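PDB 3ISA: putative enoyl-CoA hydratase/isomerase from Bordetella parapertussis, which probably acts on acyl-CoA thioesters as a crotonase-superfamily enzyme of the enoyl-CoA hydratase/isomerase family, its exact substrate and reaction being unknown. Local coordinates for residues Pro52-Gly66 with Ser99-Gly113. Sequence-based numbering, arbitrary orientation.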
loop_
_atom_site.group_PDB
_atom_site.type_symbol
_atom_site.label_atom_id
_atom_site.label_comp_id
_atom_site.label_asym_id
_atom_site.label_seq_id
_atom_site.Cartn_x
_atom_site.Cartn_y
_atom_site.Cartn_z
ATOM N N PRO D 52 8.279 -26.257 16.499
ATOM C CA PRO D 52 7.047 -25.543 16.897
ATOM C C PRO D 52 7.285 -24.303 17.756
ATOM O O PRO D 52 6.653 -23.248 17.525
ATOM C CB PRO D 52 6.263 -26.604 17.675
ATOM C CG PRO D 52 6.803 -27.932 17.171
ATOM C CD PRO D 52 8.281 -27.653 16.986
ATOM N N LEU D 53 8.206 -24.415 18.714
ATOM C CA LEU D 53 8.470 -23.334 19.659
ATOM C C LEU D 53 9.965 -23.010 19.755
ATOM O O LEU D 53 10.801 -23.910 19.967
ATOM C CB LEU D 53 7.954 -23.711 21.054
ATOM C CG LEU D 53 8.306 -22.734 22.183
ATOM C CD1 LEU D 53 7.504 -21.421 22.058
ATOM C CD2 LEU D 53 8.064 -23.372 23.555
ATOM N N LEU D 54 10.299 -21.737 19.597
ATOM C CA LEU D 54 11.645 -21.245 19.902
ATOM C C LEU D 54 11.603 -20.479 21.201
ATOM O O LEU D 54 10.822 -19.517 21.351
ATOM C CB LEU D 54 12.161 -20.309 18.797
ATOM C CG LEU D 54 11.981 -20.789 17.357
ATOM C CD1 LEU D 54 12.625 -19.813 16.353
ATOM C CD2 LEU D 54 12.515 -22.211 17.181
ATOM N N VAL D 55 12.450 -20.896 22.137
ATOM C CA VAL D 55 12.581 -20.214 23.426
ATOM C C VAL D 55 13.909 -19.437 23.483
ATOM O O VAL D 55 14.976 -19.966 23.127
ATOM C CB VAL D 55 12.490 -21.211 24.621
ATOM C CG1 VAL D 55 12.668 -20.481 25.960
ATOM C CG2 VAL D 55 11.177 -21.989 24.580
ATOM N N PHE D 56 13.836 -18.171 23.897
ATOM C CA PHE D 56 15.024 -17.341 24.081
ATOM C C PHE D 56 15.240 -16.936 25.542
ATOM O O PHE D 56 14.354 -16.371 26.184
ATOM C CB PHE D 56 14.943 -16.092 23.205
ATOM C CG PHE D 56 14.939 -16.399 21.731
ATOM C CD1 PHE D 56 16.142 -16.420 21.020
ATOM C CD2 PHE D 56 13.743 -16.676 21.059
ATOM C CE1 PHE D 56 16.158 -16.711 19.670
ATOM C CE2 PHE D 56 13.745 -16.971 19.680
ATOM C CZ PHE D 56 14.962 -16.984 18.994
ATOM N N ALA D 57 16.442 -17.206 26.045
ATOM C CA ALA D 57 16.775 -16.898 27.437
ATOM C C ALA D 57 18.230 -16.474 27.527
ATOM O O ALA D 57 18.984 -16.645 26.580
ATOM C CB ALA D 57 16.501 -18.105 28.330
ATOM N N GLY D 58 18.618 -15.899 28.660
ATOM C CA GLY D 58 19.999 -15.510 28.869
ATOM C C GLY D 58 20.584 -16.175 30.098
ATOM O O GLY D 58 19.917 -16.251 31.126
ATOM N N ALA D 59 21.812 -16.681 29.973
ATOM C CA ALA D 59 22.594 -17.197 31.113
ATOM C C ALA D 59 23.070 -16.051 32.010
ATOM O O ALA D 59 23.249 -14.934 31.546
ATOM C CB ALA D 59 23.807 -17.986 30.613
ATOM N N GLY D 60 23.329 -16.331 33.284
ATOM C CA GLY D 60 23.858 -15.286 34.162
ATOM C C GLY D 60 22.785 -14.327 34.663
ATOM O O GLY D 60 21.662 -14.745 34.934
ATOM N N ARG D 61 23.136 -13.040 34.743
ATOM C CA ARG D 61 22.336 -12.013 35.425
ATOM C C ARG D 61 21.256 -11.341 34.566
ATOM O O ARG D 61 20.367 -10.652 35.092
ATOM C CB ARG D 61 23.273 -10.937 36.000
ATOM C CG ARG D 61 24.203 -11.423 37.115
ATOM C CD ARG D 61 25.276 -10.383 37.465
ATOM N NE ARG D 61 26.635 -10.831 37.148
ATOM C CZ ARG D 61 27.389 -10.351 36.161
ATOM N NH1 ARG D 61 26.932 -9.390 35.365
ATOM N NH2 ARG D 61 28.612 -10.834 35.968
ATOM N N ASN D 62 21.341 -11.500 33.246
ATOM C CA ASN D 62 20.358 -10.847 32.359
ATOM C C ASN D 62 19.996 -11.649 31.106
ATOM O O ASN D 62 20.510 -12.760 30.895
ATOM C CB ASN D 62 20.803 -9.414 31.980
ATOM C CG ASN D 62 21.846 -9.381 30.858
ATOM O OD1 ASN D 62 22.519 -10.375 30.579
ATOM N ND2 ASN D 62 21.983 -8.217 30.209
ATOM N N PHE D 63 19.117 -11.066 30.292
ATOM C CA PHE D 63 18.754 -11.597 28.972
ATOM C C PHE D 63 19.818 -11.167 27.938
ATOM O O PHE D 63 20.524 -12.023 27.388
ATOM C CB PHE D 63 17.326 -11.130 28.606
ATOM C CG PHE D 63 16.845 -11.584 27.251
ATOM C CD1 PHE D 63 16.291 -12.849 27.079
ATOM C CD2 PHE D 63 16.934 -10.730 26.142
ATOM C CE1 PHE D 63 15.839 -13.268 25.816
ATOM C CE2 PHE D 63 16.500 -11.136 24.890
ATOM C CZ PHE D 63 15.958 -12.401 24.719
ATOM N N SER D 64 19.939 -9.859 27.696
ATOM C CA SER D 64 21.004 -9.285 26.849
ATOM C C SER D 64 21.149 -7.764 26.992
ATOM O O SER D 64 20.153 -7.019 26.997
ATOM C CB SER D 64 20.773 -9.619 25.357
ATOM O OG SER D 64 21.737 -8.974 24.539
ATOM N N ALA D 65 22.403 -7.320 27.030
ATOM C CA ALA D 65 22.749 -5.900 26.977
ATOM C C ALA D 65 22.859 -5.348 25.553
ATOM O O ALA D 65 23.274 -4.205 25.370
ATOM C CB ALA D 65 24.035 -5.641 27.755
ATOM N N GLY D 66 22.466 -6.141 24.547
ATOM C CA GLY D 66 22.446 -5.653 23.168
ATOM C C GLY D 66 23.825 -5.621 22.540
ATOM O O GLY D 66 24.675 -6.393 22.920
ATOM N N SER D 99 7.547 -20.498 13.649
ATOM C CA SER D 99 7.466 -21.065 15.006
ATOM C C SER D 99 6.799 -20.061 15.930
ATOM O O SER D 99 6.941 -18.856 15.741
ATOM C CB SER D 99 8.854 -21.338 15.573
ATOM O OG SER D 99 9.648 -22.147 14.716
ATOM N N LEU D 100 6.097 -20.547 16.953
ATOM C CA LEU D 100 5.770 -19.686 18.096
ATOM C C LEU D 100 7.110 -19.317 18.756
ATOM O O LEU D 100 8.049 -20.125 18.767
ATOM C CB LEU D 100 4.884 -20.413 19.104
ATOM C CG LEU D 100 4.483 -19.641 20.374
ATOM C CD1 LEU D 100 3.734 -18.325 19.987
ATOM C CD2 LEU D 100 3.637 -20.501 21.285
ATOM N N THR D 101 7.211 -18.100 19.281
ATOM C CA THR D 101 8.449 -17.662 19.943
ATOM C C THR D 101 8.140 -17.155 21.343
ATOM O O THR D 101 7.126 -16.472 21.555
ATOM C CB THR D 101 9.153 -16.576 19.124
ATOM O OG1 THR D 101 8.238 -15.488 18.904
ATOM C CG2 THR D 101 9.603 -17.168 17.749
ATOM N N LEU D 102 9.018 -17.503 22.285
ATOM C CA LEU D 102 8.872 -17.157 23.689
ATOM C C LEU D 102 10.187 -16.587 24.212
ATOM O O LEU D 102 11.253 -17.196 24.062
ATOM C CB LEU D 102 8.453 -18.399 24.507
ATOM C CG LEU D 102 8.538 -18.369 26.053
ATOM C CD1 LEU D 102 7.578 -17.355 26.613
ATOM C CD2 LEU D 102 8.226 -19.730 26.655
ATOM N N ALA D 103 10.118 -15.434 24.858
ATOM C CA ALA D 103 11.310 -14.852 25.450
ATOM C C ALA D 103 11.107 -14.698 26.953
ATOM O O ALA D 103 10.009 -14.388 27.405
ATOM C CB ALA D 103 11.635 -13.530 24.816
ATOM N N LEU D 104 12.180 -14.908 27.702
ATOM C CA LEU D 104 12.139 -14.883 29.151
ATOM C C LEU D 104 13.287 -14.011 29.632
ATOM O O LEU D 104 14.458 -14.398 29.521
ATOM C CB LEU D 104 12.273 -16.307 29.703
ATOM C CG LEU D 104 11.190 -17.324 29.324
ATOM C CD1 LEU D 104 11.698 -18.750 29.575
ATOM C CD2 LEU D 104 9.878 -17.066 30.047
ATOM N N ALA D 105 12.951 -12.808 30.104
ATOM C CA ALA D 105 13.959 -11.805 30.452
ATOM C C ALA D 105 14.093 -11.655 31.955
ATOM O O ALA D 105 13.120 -11.824 32.692
ATOM C CB ALA D 105 13.616 -10.459 29.860
ATOM N N HIS D 106 15.305 -11.327 32.383
ATOM C CA HIS D 106 15.588 -11.002 33.765
ATOM C C HIS D 106 16.709 -9.985 33.756
ATOM O O HIS D 106 17.318 -9.759 32.708
ATOM C CB HIS D 106 15.908 -12.265 34.598
ATOM C CG HIS D 106 17.174 -12.974 34.207
ATOM N ND1 HIS D 106 17.331 -13.617 32.999
ATOM C CD2 HIS D 106 18.323 -13.179 34.892
ATOM C CE1 HIS D 106 18.534 -14.159 32.944
ATOM N NE2 HIS D 106 19.159 -13.906 34.078
ATOM N N GLY D 107 16.945 -9.325 34.891
ATOM C CA GLY D 107 18.044 -8.375 35.004
ATOM C C GLY D 107 17.871 -7.143 34.120
ATOM O O GLY D 107 16.756 -6.848 33.646
ATOM N N ARG D 108 18.987 -6.456 33.889
ATOM C CA ARG D 108 19.012 -5.205 33.136
ATOM C C ARG D 108 19.326 -5.455 31.659
ATOM O O ARG D 108 20.396 -5.973 31.316
ATOM C CB ARG D 108 20.041 -4.249 33.743
ATOM C CG ARG D 108 19.758 -3.872 35.206
ATOM C CD ARG D 108 20.929 -3.117 35.835
ATOM N NE ARG D 108 21.233 -1.885 35.109
ATOM C CZ ARG D 108 22.079 -0.945 35.523
ATOM N NH1 ARG D 108 22.723 -1.074 36.677
ATOM N NH2 ARG D 108 22.277 0.133 34.777
ATOM N N ASN D 109 18.395 -5.075 30.800
ATOM C CA ASN D 109 18.489 -5.365 29.375
ATOM C C ASN D 109 18.477 -4.106 28.531
ATOM O O ASN D 109 17.770 -3.145 28.852
ATOM C CB ASN D 109 17.366 -6.314 29.003
ATOM C CG ASN D 109 17.337 -7.546 29.924
ATOM O OD1 ASN D 109 18.231 -8.400 29.860
ATOM N ND2 ASN D 109 16.350 -7.607 30.817
ATOM N N PHE D 110 19.253 -4.120 27.451
ATOM C CA PHE D 110 19.554 -2.907 26.696
ATOM C C PHE D 110 19.495 -3.123 25.192
ATOM O O PHE D 110 19.901 -4.184 24.700
ATOM C CB PHE D 110 20.957 -2.384 27.034
ATOM C CG PHE D 110 21.129 -1.973 28.468
ATOM C CD1 PHE D 110 20.779 -0.690 28.875
ATOM C CD2 PHE D 110 21.656 -2.862 29.404
ATOM C CE1 PHE D 110 20.932 -0.295 30.197
ATOM C CE2 PHE D 110 21.816 -2.478 30.737
ATOM C CZ PHE D 110 21.453 -1.184 31.129
ATOM N N GLY D 111 19.023 -2.096 24.483
ATOM C CA GLY D 111 19.172 -1.998 23.025
ATOM C C GLY D 111 18.663 -3.197 22.236
ATOM O O GLY D 111 17.539 -3.642 22.440
ATOM N N ALA D 112 19.512 -3.739 21.362
ATOM C CA ALA D 112 19.172 -4.900 20.549
ATOM C C ALA D 112 18.742 -6.125 21.386
ATOM O O ALA D 112 17.991 -6.971 20.907
ATOM C CB ALA D 112 20.327 -5.242 19.615
ATOM N N GLY D 113 19.221 -6.194 22.630
ATOM C CA GLY D 113 18.732 -7.176 23.611
ATOM C C GLY D 113 17.243 -7.057 23.871
ATOM O O GLY D 113 16.505 -8.052 23.845
HETATM O O HOH W 1 16.727 -15.347 30.609
#
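The carboxamide oxygen of N109 illustrates how one side chain can hold two successive backbone N-H groups: OD1 accepts from F63 N at 2.8 Å, in the carbonyl plane, and from S64 N at 3.1 Å, tilted out of it. The amide of N109 is itself steadied, because ND2 donates to H106 O. Alongside, N62 slides past N109 in the opposite direction, their amide planes only 15° apart, and its ND2 donates nearly straight to R108 O at 3.0 Å and also to R28 O. H106 ties down residues 58-62: with CG wedged between backbone N and carbonyl carbon (chi1 66°), N62 CA lies over one face of the imidazole, toward its rim, and NE2 donates almost straight to G60 O, 2.8 Å away in the ring plane. A water accepts from G58 N, donates to L104 O and bonds weakly to H106 ND1. Beyond, F110 N closes on S64 O. Upstream, parallel strands 53-58 and 100-105 are laddered by bonds such as F56 N to L102 O (2.8 Å). L53 lies beside L100 on the face covered by helix 186-197; F56 and A103 occupy the other. In enzymes of the crotonase fold, backbone N-H groups of the two corresponding loops form the oxyanion hole, and these probably do the same.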